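RNA methyltransferase, TrmH family (Porphyromonas gingivalis, PDB 2I6D) probably methylates RNA, as a two-domain member of the TrmH family of SPOUT methyltransferases, with an N-terminal domain of the substrate-binding kind. Local coordinates at residues R17-K20 and Y21-R24; V49-A52 and A53-R56; V141-P144 and K145-Q148; T168-Y171 and F172-Q175. One frame throughout, in Å; residues are numbered along the deposited sequence. Where two conformers were deposited one is given.

Interaction 1: R17-K20 and Y21-R24; sequences RERK and YRLR
Arg-22 and Arg-17 meet first through hydrogen bonds. Arg-22 NH1 gives a weak bond to Arg-17 O at 3.3 Å, and NH1 also bonds Leu-16 O. Water 1 accepts from Arg-22 NH2 and donates weakly to Arg-17 O, so the guanidinium is held at its edge. Its face lies over Arg-19 CA. The bend at chi3 (-68°) turns the Arg-22 chain back to this position. Backbone bonds join Arg-22 N to Glu-18 O, Leu-23 N to Arg-19 O and Arg-24 N to Lys-20 O. Lys-20 NZ bonds weakly to Tyr-21 OH.

The backbone bonds make the first turn of helix 19-25, with Glu-18 as its N-cap residue, in the predicted substrate-binding domain.

Among the charged contacts, Asp-140 OD2 forms salt bridges with Arg-19 NH2 and Arg-22 NH2. Elsewhere on the helix, Lys-20 NZ and Arg-24 NH2 are like charges 4.3 Å apart.

Packing involves the Tyr-21 ring. Lys-20 CD makes a CH-pi contact over its face, 4.1 Å from the centroid. The Glu-18 carboxylate sits at the ring edge, OE1 3.4 Å from Tyr-21 CE2, its plane turned 82° from the ring. Leu-23 CD1 and CD2 lie over one face of the Arg-19 guanidinium.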
ATOM      1  N   ARG A  17      -2.685  11.194  12.379  1.00 28.20           N
ATOM      2  CA  ARG A  17      -1.290  10.984  12.045  1.00 28.72           C
ATOM      3  C   ARG A  17      -0.623   9.880  12.914  1.00 29.45           C
ATOM      4  O   ARG A  17       0.483   9.430  12.599  1.00 29.72           O
ATOM      5  CB  ARG A  17      -0.512  12.278  12.162  1.00 28.90           C
ATOM      6  CG  ARG A  17      -0.198  12.736  13.574  1.00 29.69           C
ATOM      7  CD  ARG A  17       0.089  14.242  13.550  1.00 34.76           C
ATOM      8  NE  ARG A  17      -0.945  14.918  12.752  1.00 36.22           N
ATOM      9  CZ  ARG A  17      -0.905  16.185  12.328  1.00 39.41           C
ATOM     10  NH1 ARG A  17       0.133  16.963  12.616  1.00 37.01           N
ATOM     11  NH2 ARG A  17      -1.920  16.675  11.610  1.00 36.85           N
ATOM     12  N   GLU A  18      -1.291   9.468  13.993  1.00 29.00           N
ATOM     13  CA  GLU A  18      -0.782   8.409  14.873  1.00 30.49           C
ATOM     14  C   GLU A  18      -1.536   7.112  14.639  1.00 29.95           C
ATOM     15  O   GLU A  18      -2.775   7.110  14.604  1.00 30.41           O
ATOM     16  CB  GLU A  18      -0.951   8.794  16.343  1.00 30.00           C
ATOM     17  CG  GLU A  18      -0.308  10.109  16.741  1.00 32.64           C
ATOM     18  CD  GLU A  18      -0.772  10.601  18.129  1.00 32.98           C
ATOM     19  OE1 GLU A  18      -0.586   9.868  19.119  1.00 33.82           O
ATOM     20  OE2 GLU A  18      -1.338  11.724  18.211  1.00 38.82           O
ATOM     21  N   ARG A  19      -0.805   6.006  14.518  1.00 29.64           N
ATOM     22  CA  ARG A  19      -1.431   4.700  14.305  1.00 29.35           C
ATOM     23  C   ARG A  19      -2.468   4.376  15.395  1.00 28.90           C
ATOM     24  O   ARG A  19      -3.538   3.816  15.117  1.00 28.63           O
ATOM     25  CB  ARG A  19      -0.358   3.602  14.265  1.00 30.01           C
ATOM     26  CG  ARG A  19      -0.946   2.221  14.333  1.00 31.51           C
ATOM     27  CD  ARG A  19      -0.056   1.163  13.721  1.00 36.69           C
ATOM     28  NE  ARG A  19      -0.757  -0.122  13.667  1.00 37.72           N
ATOM     29  CZ  ARG A  19      -1.669  -0.456  12.753  1.00 39.29           C
ATOM     30  NH1 ARG A  19      -2.244  -1.646  12.817  1.00 40.51           N
ATOM     31  NH2 ARG A  19      -2.017   0.390  11.784  1.00 39.88           N
ATOM     32  N   LYS A  20      -2.131   4.732  16.631  1.00 28.20           N
ATOM     33  CA  LYS A  20      -2.997   4.499  17.782  1.00 27.78           C
ATOM     34  C   LYS A  20      -4.410   5.016  17.512  1.00 27.65           C
ATOM     35  O   LYS A  20      -5.399   4.315  17.766  1.00 27.13           O
ATOM     36  CB  LYS A  20      -2.393   5.159  19.026  1.00 27.79           C
ATOM     37  CG  LYS A  20      -3.299   5.228  20.239  1.00 27.71           C
ATOM     38  CD  LYS A  20      -2.682   6.139  21.304  1.00 27.91           C
ATOM     39  CE  LYS A  20      -3.611   6.341  22.474  1.00 28.08           C
ATOM     40  NZ  LYS A  20      -2.960   7.146  23.562  1.00 28.06           N
ATOM     41  N   TYR A  21      -4.502   6.233  16.983  1.00 27.00           N
ATOM     42  CA  TYR A  21      -5.793   6.852  16.762  1.00 27.47           C
ATOM     43  C   TYR A  21      -6.482   6.414  15.476  1.00 27.99           C
ATOM     44  O   TYR A  21      -7.716   6.348  15.435  1.00 27.75           O
ATOM     45  CB  TYR A  21      -5.697   8.375  16.897  1.00 27.88           C
ATOM     46  CG  TYR A  21      -5.393   8.740  18.339  1.00 27.43           C
ATOM     47  CD1 TYR A  21      -6.371   8.609  19.328  1.00 28.44           C
ATOM     48  CD2 TYR A  21      -4.121   9.157  18.724  1.00 26.70           C
ATOM     49  CE1 TYR A  21      -6.104   8.914  20.645  1.00 27.77           C
ATOM     50  CE2 TYR A  21      -3.843   9.468  20.059  1.00 27.59           C
ATOM     51  CZ  TYR A  21      -4.843   9.348  21.003  1.00 27.45           C
ATOM     52  OH  TYR A  21      -4.587   9.629  22.315  1.00 28.76           O
ATOM     53  N   ARG A  22      -5.700   6.071  14.451  1.00 27.98           N
ATOM     54  CA  ARG A  22      -6.278   5.485  13.244  1.00 29.02           C
ATOM     55  C   ARG A  22      -6.996   4.203  13.618  1.00 30.15           C
ATOM     56  O   ARG A  22      -8.103   3.971  13.148  1.00 30.90           O
ATOM     57  CB  ARG A  22      -5.227   5.218  12.165  1.00 29.52           C
ATOM     58  CG  ARG A  22      -4.641   6.502  11.583  1.00 29.09           C
ATOM     59  CD  ARG A  22      -3.902   6.245  10.250  1.00 30.15           C
ATOM     60  NE  ARG A  22      -2.686   5.450  10.435  1.00 27.89           N
ATOM     61  CZ  ARG A  22      -1.507   5.940  10.807  1.00 27.89           C
ATOM     62  NH1 ARG A  22      -1.365   7.234  11.055  1.00 28.35           N
ATOM     63  NH2 ARG A  22      -0.469   5.127  10.934  1.00 28.43           N
ATOM     64  N   LEU A  23      -6.379   3.410  14.501  1.00 30.17           N
ATOM     65  CA  LEU A  23      -6.958   2.154  14.961  1.00 31.09           C
ATOM     66  C   LEU A  23      -8.202   2.378  15.812  1.00 31.18           C
ATOM     67  O   LEU A  23      -9.221   1.708  15.617  1.00 31.37           O
ATOM     68  CB  LEU A  23      -5.939   1.342  15.767  1.00 31.54           C
ATOM     69  CG  LEU A  23      -4.828   0.637  14.993  1.00 32.84           C
ATOM     70  CD1 LEU A  23      -3.845   0.031  15.967  1.00 34.07           C
ATOM     71  CD2 LEU A  23      -5.393  -0.427  14.027  1.00 36.61           C
ATOM     72  N   ARG A  24      -8.119   3.320  16.749  1.00 30.54           N
ATOM     73  CA  ARG A  24      -9.220   3.560  17.685  1.00 30.57           C
ATOM     74  C   ARG A  24     -10.442   4.105  16.944  1.00 30.45           C
ATOM     75  O   ARG A  24     -11.588   3.722  17.236  1.00 29.29           O
ATOM     76  CB  ARG A  24      -8.779   4.547  18.753  1.00 30.57           C
ATOM     77  CG  ARG A  24      -9.690   4.590  19.924  1.00 31.16           C
ATOM     78  CD  ARG A  24      -9.158   5.477  20.984  1.00 29.72           C
ATOM     79  NE  ARG A  24      -8.120   4.834  21.782  1.00 29.02           N
ATOM     80  CZ  ARG A  24      -7.462   5.453  22.754  1.00 28.69           C
ATOM     81  NH1 ARG A  24      -7.752   6.712  23.046  1.00 28.90           N
ATOM     82  NH2 ARG A  24      -6.520   4.818  23.430  1.00 28.68           N
TER
HETATM   83  O   HOH W   1       1.894   6.665  11.410  1.00 50.53           O

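Interaction 2: V49-A52 and A53-R56; sequences VGTA and AMLR
Thr-51 O accepts from Leu-55 N at 2.9 Å and weakly from Met-54 N, and Ala-52 O accepts from Arg-56 N. These bonds form the first turn of helix 52-56, which follows strand 45-51.

Thr-51 is the N-cap residue. Its OG1 stands between the backbone N and the carbonyl carbon (chi1 56°) and thus faces the first turn. There it lies 3.3 Å from Met-54 CG. Met-54, a selenomethionine, runs beside Thr-51 in the same direction. Its chain then bends at chi2 and chi3 and carries the selenium end away toward Pro-86 and Leu-87.

Leu-55 points back at the strand. Its CD1 touches Gly-50 O at 3.6 Å, and its CG lies 3.6 Å from Thr-51 O. Its CD2 is 4.1 Å from Gly-50 N. Leu-55 therefore packs against backbone alone at Gly-50, which has no side chain to interpose. On the next step, Arg-56 CB and CG pass close to Ala-52 O before the chain leads away.

The turn belongs to the beta-alpha-beta unit of strand 45-51, helix 52-56 and strand 65-69. Gly-50 bonds to Val-67 and Leu-69 through its backbone, while Thr-51 bonds to Pro-86.

The carbonyls of Thr-51 and Ala-52 set the helix start. Thr-51 OG1 and Gly-50 O instead meet carbons of Met-54 and Leu-55, which implies packing there rather than further hydrogen bonds.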
ATOM      1  N   VAL A  49     -12.932  18.381   4.408  1.00 28.59           N
ATOM      2  CA  VAL A  49     -12.671  19.750   4.869  1.00 29.47           C
ATOM      3  C   VAL A  49     -11.848  20.410   3.767  1.00 29.21           C
ATOM      4  O   VAL A  49     -10.837  19.851   3.322  1.00 28.43           O
ATOM      5  CB  VAL A  49     -11.871  19.685   6.163  1.00 30.34           C
ATOM      6  CG1 VAL A  49     -11.311  21.007   6.536  1.00 34.67           C
ATOM      7  CG2 VAL A  49     -12.770  19.171   7.294  1.00 31.10           C
ATOM      8  N   GLY A  50     -12.298  21.553   3.278  1.00 28.44           N
ATOM      9  CA  GLY A  50     -11.542  22.204   2.229  1.00 28.04           C
ATOM     10  C   GLY A  50     -12.061  23.590   1.937  1.00 28.11           C
ATOM     11  O   GLY A  50     -13.088  23.997   2.461  1.00 27.85           O
ATOM     12  N   THR A  51     -11.348  24.307   1.078  1.00 27.20           N
ATOM     13  CA  THR A  51     -11.825  25.589   0.598  1.00 27.09           C
ATOM     14  C   THR A  51     -12.912  25.333  -0.429  1.00 27.45           C
ATOM     15  O   THR A  51     -12.952  24.258  -1.039  1.00 27.80           O
ATOM     16  CB  THR A  51     -10.700  26.386  -0.068  1.00 27.46           C
ATOM     17  OG1 THR A  51     -10.123  25.594  -1.124  1.00 26.08           O
ATOM     18  CG2 THR A  51      -9.629  26.763   0.944  1.00 24.98           C
ATOM     19  N   ALA A  52     -13.786  26.325  -0.626  1.00 27.19           N
ATOM     20  CA  ALA A  52     -14.874  26.234  -1.606  1.00 26.94           C
ATOM     21  C   ALA A  52     -14.400  25.743  -2.973  1.00 27.54           C
ATOM     22  O   ALA A  52     -15.059  24.892  -3.591  1.00 27.14           O
ATOM     23  CB  ALA A  52     -15.597  27.595  -1.739  1.00 27.59           C
ATOM     24  N   ALA A  53     -13.262  26.263  -3.444  1.00 27.70           N
ATOM     25  CA  ALA A  53     -12.750  25.907  -4.782  1.00 28.54           C
ATOM     26  C   ALA A  53     -12.376  24.422  -4.853  1.00 28.69           C
ATOM     27  O   ALA A  53     -12.545  23.781  -5.892  1.00 28.31           O
ATOM     28  CB  ALA A  53     -11.564  26.795  -5.173  1.00 28.27           C
HETATM   29  N   MSE A  54     -11.894  23.883  -3.739  1.00 28.79           N
HETATM   30  CA  MSE A  54     -11.581  22.454  -3.656  1.00 28.97           C
HETATM   31  C   MSE A  54     -12.834  21.596  -3.556  1.00 28.95           C
HETATM   32  O   MSE A  54     -12.940  20.570  -4.228  1.00 28.98           O
HETATM   33  CB  MSE A  54     -10.624  22.168  -2.498  1.00 29.72           C
HETATM   34  CG  MSE A  54      -9.254  22.834  -2.662  1.00 31.40           C
HETATM   35 SE   MSE A  54      -8.296  22.117  -4.212  1.00 46.03          SE
HETATM   36  CE  MSE A  54      -8.709  23.521  -5.534  1.00 39.68           C
ATOM     37  N   LEU A  55     -13.792  22.014  -2.738  1.00 28.46           N
ATOM     38  CA  LEU A  55     -14.995  21.204  -2.531  1.00 28.57           C
ATOM     39  C   LEU A  55     -15.891  21.121  -3.782  1.00 28.81           C
ATOM     40  O   LEU A  55     -16.539  20.104  -4.031  1.00 28.90           O
ATOM     41  CB  LEU A  55     -15.797  21.728  -1.337  1.00 28.21           C
ATOM     42  CG  LEU A  55     -15.109  21.617   0.027  1.00 27.45           C
ATOM     43  CD1 LEU A  55     -15.948  22.310   1.087  1.00 27.29           C
ATOM     44  CD2 LEU A  55     -14.899  20.144   0.391  1.00 29.24           C
ATOM     45  N   ARG A  56     -15.937  22.191  -4.561  1.00 28.79           N
ATOM     46  CA  ARG A  56     -16.793  22.196  -5.738  1.00 29.06           C
ATOM     47  C   ARG A  56     -16.335  21.164  -6.785  1.00 29.27           C
ATOM     48  O   ARG A  56     -17.147  20.668  -7.581  1.00 27.36           O
ATOM     49  CB  ARG A  56     -16.848  23.593  -6.353  1.00 29.41           C
ATOM     50  CG  ARG A  56     -15.595  23.956  -7.152  1.00 31.48           C
ATOM     51  CD  ARG A  56     -15.763  25.251  -7.902  1.00 33.99           C
ATOM     52  NE  ARG A  56     -16.690  25.104  -9.020  1.00 36.71           N
ATOM     53  CZ  ARG A  56     -16.876  26.020  -9.963  1.00 36.97           C
ATOM     54  NH1 ARG A  56     -17.744  25.790 -10.934  1.00 37.86           N
ATOM     55  NH2 ARG A  56     -16.197  27.166  -9.937  1.00 37.64           N
TER

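Interaction 3: V141-P144 and K145-Q148; sequences VFSP and KVVQ
Lys-145 follows Pro-144 in the first turn of helix 144-148, and its chain leads away after a bend at chi2 to touch Pro-114 of helix 114-127. This is a helix start in the SpoU methylase domain. Ser-143 occupies the N-cap position, and its OG is hydrogen-bonded to Asp-140 O. Pro-144 opens the helix, where its lack of an N-H costs no helix bond.

Val-146 comes next and uses both branches. CG1, anti to the backbone N (chi1 176°), reaches back to Val-141 and lies 3.4 Å from Val-141 O. It also meets Val-141 CB at 4.3 Å. CG2 lies 3.6 Å from Ser-143 OG. Both Val-141 and Val-146 also pack on Leu-121 of helix 114-127.

Val-147 closes the turn. Its N bonds to Ser-143 O at 3.0 Å and nearly straight, with an N-H...O angle of 175°. Its CB-CG2 branch folds over the same backbone, with CG2 3.4 Å from Ser-143 O.

Gln-148 N then bonds to Pro-144 O, the donor tilted 28° from the carbonyl plane. The side chain bends at chi2, and CG comes within 3.2 Å of Pro-144 O. OE1 takes a hydrogen bond from Glu-31 N, at the end of strand 27-31 in the N-terminal domain. Val-141 O is buried with no polar partner in the model, and Val-147 CG2 lies 3.5 Å from it.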
ATOM      1  N   VAL A 141       0.338   1.050   5.452  1.00 30.38           N
ATOM      2  CA  VAL A 141      -0.057   1.653   4.157  1.00 31.80           C
ATOM      3  C   VAL A 141      -0.992   2.857   4.308  1.00 31.09           C
ATOM      4  O   VAL A 141      -1.036   3.719   3.420  1.00 31.43           O
ATOM      5  CB  VAL A 141      -0.667   0.640   3.144  1.00 31.52           C
ATOM      6  CG1 VAL A 141       0.387  -0.351   2.681  1.00 35.54           C
ATOM      7  CG2 VAL A 141      -1.899  -0.075   3.747  1.00 34.66           C
ATOM      8  N   PHE A 142      -1.699   2.923   5.435  1.00 30.90           N
ATOM      9  CA  PHE A 142      -2.638   4.019   5.696  1.00 30.46           C
ATOM     10  C   PHE A 142      -2.030   5.166   6.487  1.00 29.50           C
ATOM     11  O   PHE A 142      -2.723   6.132   6.840  1.00 29.26           O
ATOM     12  CB  PHE A 142      -3.914   3.490   6.337  1.00 31.54           C
ATOM     13  CG  PHE A 142      -4.677   2.564   5.425  1.00 33.72           C
ATOM     14  CD1 PHE A 142      -5.294   3.062   4.281  1.00 34.32           C
ATOM     15  CD2 PHE A 142      -4.741   1.202   5.690  1.00 35.45           C
ATOM     16  CE1 PHE A 142      -5.967   2.219   3.405  1.00 36.65           C
ATOM     17  CE2 PHE A 142      -5.432   0.345   4.824  1.00 37.42           C
ATOM     18  CZ  PHE A 142      -6.040   0.858   3.684  1.00 34.81           C
ATOM     19  N   SER A 143      -0.733   5.062   6.772  1.00 28.68           N
ATOM     20  CA  SER A 143      -0.004   6.166   7.420  1.00 28.61           C
ATOM     21  C   SER A 143       0.087   7.288   6.369  1.00 27.57           C
ATOM     22  O   SER A 143       0.119   6.989   5.183  1.00 28.74           O
ATOM     23  CB  SER A 143       1.395   5.716   7.866  1.00 28.30           C
ATOM     24  OG  SER A 143       2.178   5.374   6.724  1.00 28.73           O
ATOM     25  N   PRO A 144       0.068   8.570   6.798  1.00 27.61           N
ATOM     26  CA  PRO A 144       0.214   9.704   5.879  1.00 27.51           C
ATOM     27  C   PRO A 144       1.412   9.574   4.941  1.00 27.91           C
ATOM     28  O   PRO A 144       1.331   9.947   3.766  1.00 26.76           O
ATOM     29  CB  PRO A 144       0.453  10.877   6.817  1.00 26.97           C
ATOM     30  CG  PRO A 144      -0.281  10.509   8.065  1.00 27.30           C
ATOM     31  CD  PRO A 144      -0.150   9.019   8.190  1.00 26.84           C
ATOM     32  N   LYS A 145       2.530   9.073   5.457  1.00 28.39           N
ATOM     33  CA  LYS A 145       3.719   9.015   4.616  1.00 29.90           C
ATOM     34  C   LYS A 145       3.482   8.104   3.396  1.00 29.68           C
ATOM     35  O   LYS A 145       3.784   8.493   2.255  1.00 30.79           O
ATOM     36  CB  LYS A 145       4.963   8.623   5.418  1.00 30.10           C
ATOM     37  CG  LYS A 145       6.250   8.754   4.597  1.00 33.60           C
ATOM     38  CD  LYS A 145       7.427   9.283   5.422  1.00 38.41           C
ATOM     39  CE  LYS A 145       8.590   9.699   4.513  1.00 40.14           C
ATOM     40  NZ  LYS A 145       9.653  10.512   5.229  1.00 41.12           N
ATOM     41  N   VAL A 146       2.907   6.927   3.616  1.00 29.03           N
ATOM     42  CA  VAL A 146       2.593   6.046   2.493  1.00 28.82           C
ATOM     43  C   VAL A 146       1.471   6.582   1.617  1.00 28.63           C
ATOM     44  O   VAL A 146       1.631   6.659   0.402  1.00 28.01           O
ATOM     45  CB  VAL A 146       2.276   4.611   2.934  1.00 28.90           C
ATOM     46  CG1 VAL A 146       1.859   3.740   1.696  1.00 27.31           C
ATOM     47  CG2 VAL A 146       3.503   4.026   3.677  1.00 29.12           C
ATOM     48  N   VAL A 147       0.359   6.984   2.238  1.00 29.01           N
ATOM     49  CA  VAL A 147      -0.810   7.482   1.498  1.00 29.27           C
ATOM     50  C   VAL A 147      -0.434   8.605   0.543  1.00 29.77           C
ATOM     51  O   VAL A 147      -0.734   8.543  -0.660  1.00 29.20           O
ATOM     52  CB  VAL A 147      -1.930   7.989   2.457  1.00 29.25           C
ATOM     53  CG1 VAL A 147      -2.938   8.881   1.723  1.00 29.21           C
ATOM     54  CG2 VAL A 147      -2.624   6.790   3.117  1.00 29.59           C
ATOM     55  N   GLN A 148       0.220   9.633   1.078  1.00 28.86           N
ATOM     56  CA  GLN A 148       0.553  10.800   0.285  1.00 28.89           C
ATOM     57  C   GLN A 148       1.520  10.496  -0.870  1.00 29.92           C
ATOM     58  O   GLN A 148       1.567  11.255  -1.835  1.00 29.92           O
ATOM     59  CB  GLN A 148       1.097  11.925   1.165  1.00 28.67           C
ATOM     60  CG  GLN A 148       0.040  12.434   2.159  1.00 27.23           C
ATOM     61  CD  GLN A 148      -1.252  12.917   1.494  1.00 27.84           C
ATOM     62  OE1 GLN A 148      -2.330  12.506   1.889  1.00 28.02           O
ATOM     63  NE2 GLN A 148      -1.140  13.805   0.500  1.00 24.82           N
TER

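Interaction 4: T168-Y171 and F172-Q175; sequences TLAY and FRRQ
Phe-172 N bonds to Thr-168 O at 3.0 Å, nearly straight with an N-H...O angle of 176°. Arg-173 N bonds to Leu-169 O at 2.8 Å, and Arg-174 N to Ala-170 O. These are the i to i+4 bonds of helix 165-174. The series weakens at its C-terminal end, where Gln-175 N makes only a weak bond to Tyr-171 O and another weak one to Phe-172 O.

Arg-173 is tied elsewhere: its NH2 forms a salt bridge with Glu-219 OE1. The chain bends at chi3 (46°), and one face of the guanidinium lies over Ala-170 O. Arg-173 NH2 is also 4.0 Å from Ala-170 CB.

Tyr-171 and Phe-172 form a T-shaped pair. The edge of Tyr-171 is directed at the face of Phe-172, with the ring centroids 5.2 Å apart and the planes at 68°. Tyr-171 CD2 stands over the centre of the Phe-172 ring. At the edge of that ring, and in its plane, Thr-168 CG2 comes within 3.7 Å of Phe-172 CD2. The side chain of Gln-175 is extended beyond CG and crosses one face of Tyr-171. Its NE2 lies 3.3 Å from Tyr-171 CE2.

The helix packs on the parallel sheet of the SPOUT-type domain. Leu-169 touches Ile-202 and Val-204 of strand 201-206 and Val-179 of strand 179-182. Phe-172 meets Trp-133 of strand 131-134 and Ile-202, while Arg-173 also rests on Val-179.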
ATOM      1  N   THR A 168      -0.920 -17.998   6.878  1.00 31.17           N
ATOM      2  CA  THR A 168      -1.538 -17.635   5.622  1.00 31.15           C
ATOM      3  C   THR A 168      -0.820 -18.260   4.434  1.00 30.57           C
ATOM      4  O   THR A 168      -1.461 -18.847   3.550  1.00 30.11           O
ATOM      5  CB  THR A 168      -1.552 -16.110   5.450  1.00 32.87           C
ATOM      6  OG1 THR A 168      -2.433 -15.570   6.434  1.00 36.39           O
ATOM      7  CG2 THR A 168      -2.058 -15.705   4.059  1.00 30.97           C
ATOM      8  N   LEU A 169       0.511 -18.136   4.390  1.00 29.65           N
ATOM      9  CA  LEU A 169       1.263 -18.774   3.326  1.00 29.75           C
ATOM     10  C   LEU A 169       1.072 -20.291   3.322  1.00 30.05           C
ATOM     11  O   LEU A 169       0.863 -20.891   2.268  1.00 30.89           O
ATOM     12  CB  LEU A 169       2.752 -18.451   3.436  1.00 29.94           C
ATOM     13  CG  LEU A 169       3.196 -17.090   2.949  1.00 29.73           C
ATOM     14  CD1 LEU A 169       4.732 -17.014   3.073  1.00 29.84           C
ATOM     15  CD2 LEU A 169       2.726 -16.799   1.508  1.00 29.42           C
ATOM     16  N   ALA A 170       1.151 -20.905   4.487  1.00 28.70           N
ATOM     17  CA  ALA A 170       0.995 -22.353   4.598  1.00 30.39           C
ATOM     18  C   ALA A 170      -0.374 -22.755   4.064  1.00 29.79           C
ATOM     19  O   ALA A 170      -0.499 -23.708   3.305  1.00 29.74           O
ATOM     20  CB  ALA A 170       1.166 -22.798   6.010  1.00 30.44           C
ATOM     21  N   TYR A 171      -1.386 -21.977   4.414  1.00 30.33           N
ATOM     22  CA  TYR A 171      -2.757 -22.282   4.030  1.00 30.22           C
ATOM     23  C   TYR A 171      -2.944 -22.220   2.497  1.00 29.76           C
ATOM     24  O   TYR A 171      -3.466 -23.166   1.879  1.00 29.14           O
ATOM     25  CB  TYR A 171      -3.703 -21.324   4.751  1.00 30.89           C
ATOM     26  CG  TYR A 171      -5.144 -21.410   4.327  1.00 30.08           C
ATOM     27  CD1 TYR A 171      -5.920 -22.539   4.642  1.00 29.42           C
ATOM     28  CD2 TYR A 171      -5.742 -20.363   3.640  1.00 32.69           C
ATOM     29  CE1 TYR A 171      -7.244 -22.619   4.267  1.00 30.89           C
ATOM     30  CE2 TYR A 171      -7.087 -20.433   3.262  1.00 31.77           C
ATOM     31  CZ  TYR A 171      -7.815 -21.555   3.575  1.00 31.90           C
ATOM     32  OH  TYR A 171      -9.133 -21.609   3.198  1.00 33.33           O
ATOM     33  N   PHE A 172      -2.533 -21.113   1.895  1.00 29.91           N
ATOM     34  CA  PHE A 172      -2.653 -20.958   0.435  1.00 31.09           C
ATOM     35  C   PHE A 172      -1.765 -21.931  -0.315  1.00 31.47           C
ATOM     36  O   PHE A 172      -2.184 -22.503  -1.340  1.00 32.19           O
ATOM     37  CB  PHE A 172      -2.426 -19.515   0.011  1.00 31.13           C
ATOM     38  CG  PHE A 172      -3.596 -18.649   0.294  1.00 33.01           C
ATOM     39  CD1 PHE A 172      -4.782 -18.829  -0.408  1.00 37.09           C
ATOM     40  CD2 PHE A 172      -3.559 -17.716   1.309  1.00 33.38           C
ATOM     41  CE1 PHE A 172      -5.904 -18.021  -0.138  1.00 38.38           C
ATOM     42  CE2 PHE A 172      -4.666 -16.905   1.585  1.00 35.93           C
ATOM     43  CZ  PHE A 172      -5.835 -17.054   0.861  1.00 35.34           C
ATOM     44  N   ARG A 173      -0.581 -22.185   0.243  1.00 31.70           N
ATOM     45  CA  ARG A 173       0.348 -23.161  -0.329  1.00 33.06           C
ATOM     46  C   ARG A 173      -0.266 -24.574  -0.376  1.00 33.15           C
ATOM     47  O   ARG A 173      -0.146 -25.297  -1.379  1.00 32.98           O
ATOM     48  CB  ARG A 173       1.693 -23.171   0.436  1.00 32.80           C
ATOM     49  CG  ARG A 173       2.701 -24.165  -0.129  1.00 34.64           C
ATOM     50  CD  ARG A 173       3.970 -24.353   0.721  1.00 34.43           C
ATOM     51  NE  ARG A 173       3.715 -24.526   2.154  1.00 36.23           N
ATOM     52  CZ  ARG A 173       3.408 -25.672   2.757  1.00 38.18           C
ATOM     53  NH1 ARG A 173       3.301 -26.806   2.066  1.00 40.59           N
ATOM     54  NH2 ARG A 173       3.202 -25.687   4.073  1.00 38.70           N
ATOM     55  N   ARG A 174      -0.939 -24.969   0.705  1.00 33.57           N
ATOM     56  CA  ARG A 174      -1.556 -26.289   0.761  0.50 33.54           C
ATOM     57  C   ARG A 174      -2.790 -26.399  -0.155  1.00 34.31           C
ATOM     58  O   ARG A 174      -3.223 -27.498  -0.498  1.00 33.95           O
ATOM     59  CB  ARG A 174      -1.854 -26.690   2.214  0.50 33.34           C
ATOM     60  CG  ARG A 174      -0.568 -27.299   2.931  0.50 32.02           C
ATOM     61  CD  ARG A 174      -0.683 -27.313   4.466  0.50 29.26           C
ATOM     62  NE  ARG A 174      -1.711 -28.239   4.984  0.50 29.81           N
ATOM     63  CZ  ARG A 174      -1.493 -29.518   5.333  0.50 28.35           C
ATOM     64  NH1 ARG A 174      -2.500 -30.262   5.804  0.50 29.95           N
ATOM     65  NH2 ARG A 174      -0.215 -30.031   5.178  0.50 27.71           N
ATOM     66  N   GLN A 175      -3.336 -25.259  -0.582  1.00 35.47           N
ATOM     67  CA  GLN A 175      -4.393 -25.265  -1.623  1.00 37.05           C
ATOM     68  C   GLN A 175      -3.866 -25.374  -3.059  1.00 37.26           C
ATOM     69  O   GLN A 175      -4.654 -25.525  -4.001  1.00 39.13           O
ATOM     70  CB  GLN A 175      -5.294 -24.055  -1.492  1.00 36.69           C
ATOM     71  CG  GLN A 175      -5.628 -23.824  -0.069  1.00 38.92           C
ATOM     72  CD  GLN A 175      -6.890 -23.091   0.121  1.00 41.01           C
ATOM     73  OE1 GLN A 175      -7.986 -23.688   0.206  1.00 43.45           O
ATOM     74  NE2 GLN A 175      -6.769 -21.785   0.236  1.00 42.77           N
TER

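All four contacts are local, and they follow one another in series without nesting or crossing. Three form the first turn of a helix, and the fourth spans the last two turns of one. Interaction 1 opens helix 19-25, and interaction 2 starts helix 52-56 after a strand of the same N-terminal domain. Their centres are 26 Å apart. Interaction 3 begins helix 144-148 in the methylase domain, and interaction 4 ends helix 165-174 there. Interactions 1 and 3 touch across the two domains: Arg-22 NH1 packs on Pro-144 CD at 3.6 Å, and Asp-140, just before 141-144, joins the two domains. Interactions 2 and 4 lie on opposite sides of the chain's centre, with centres 47 Å apart.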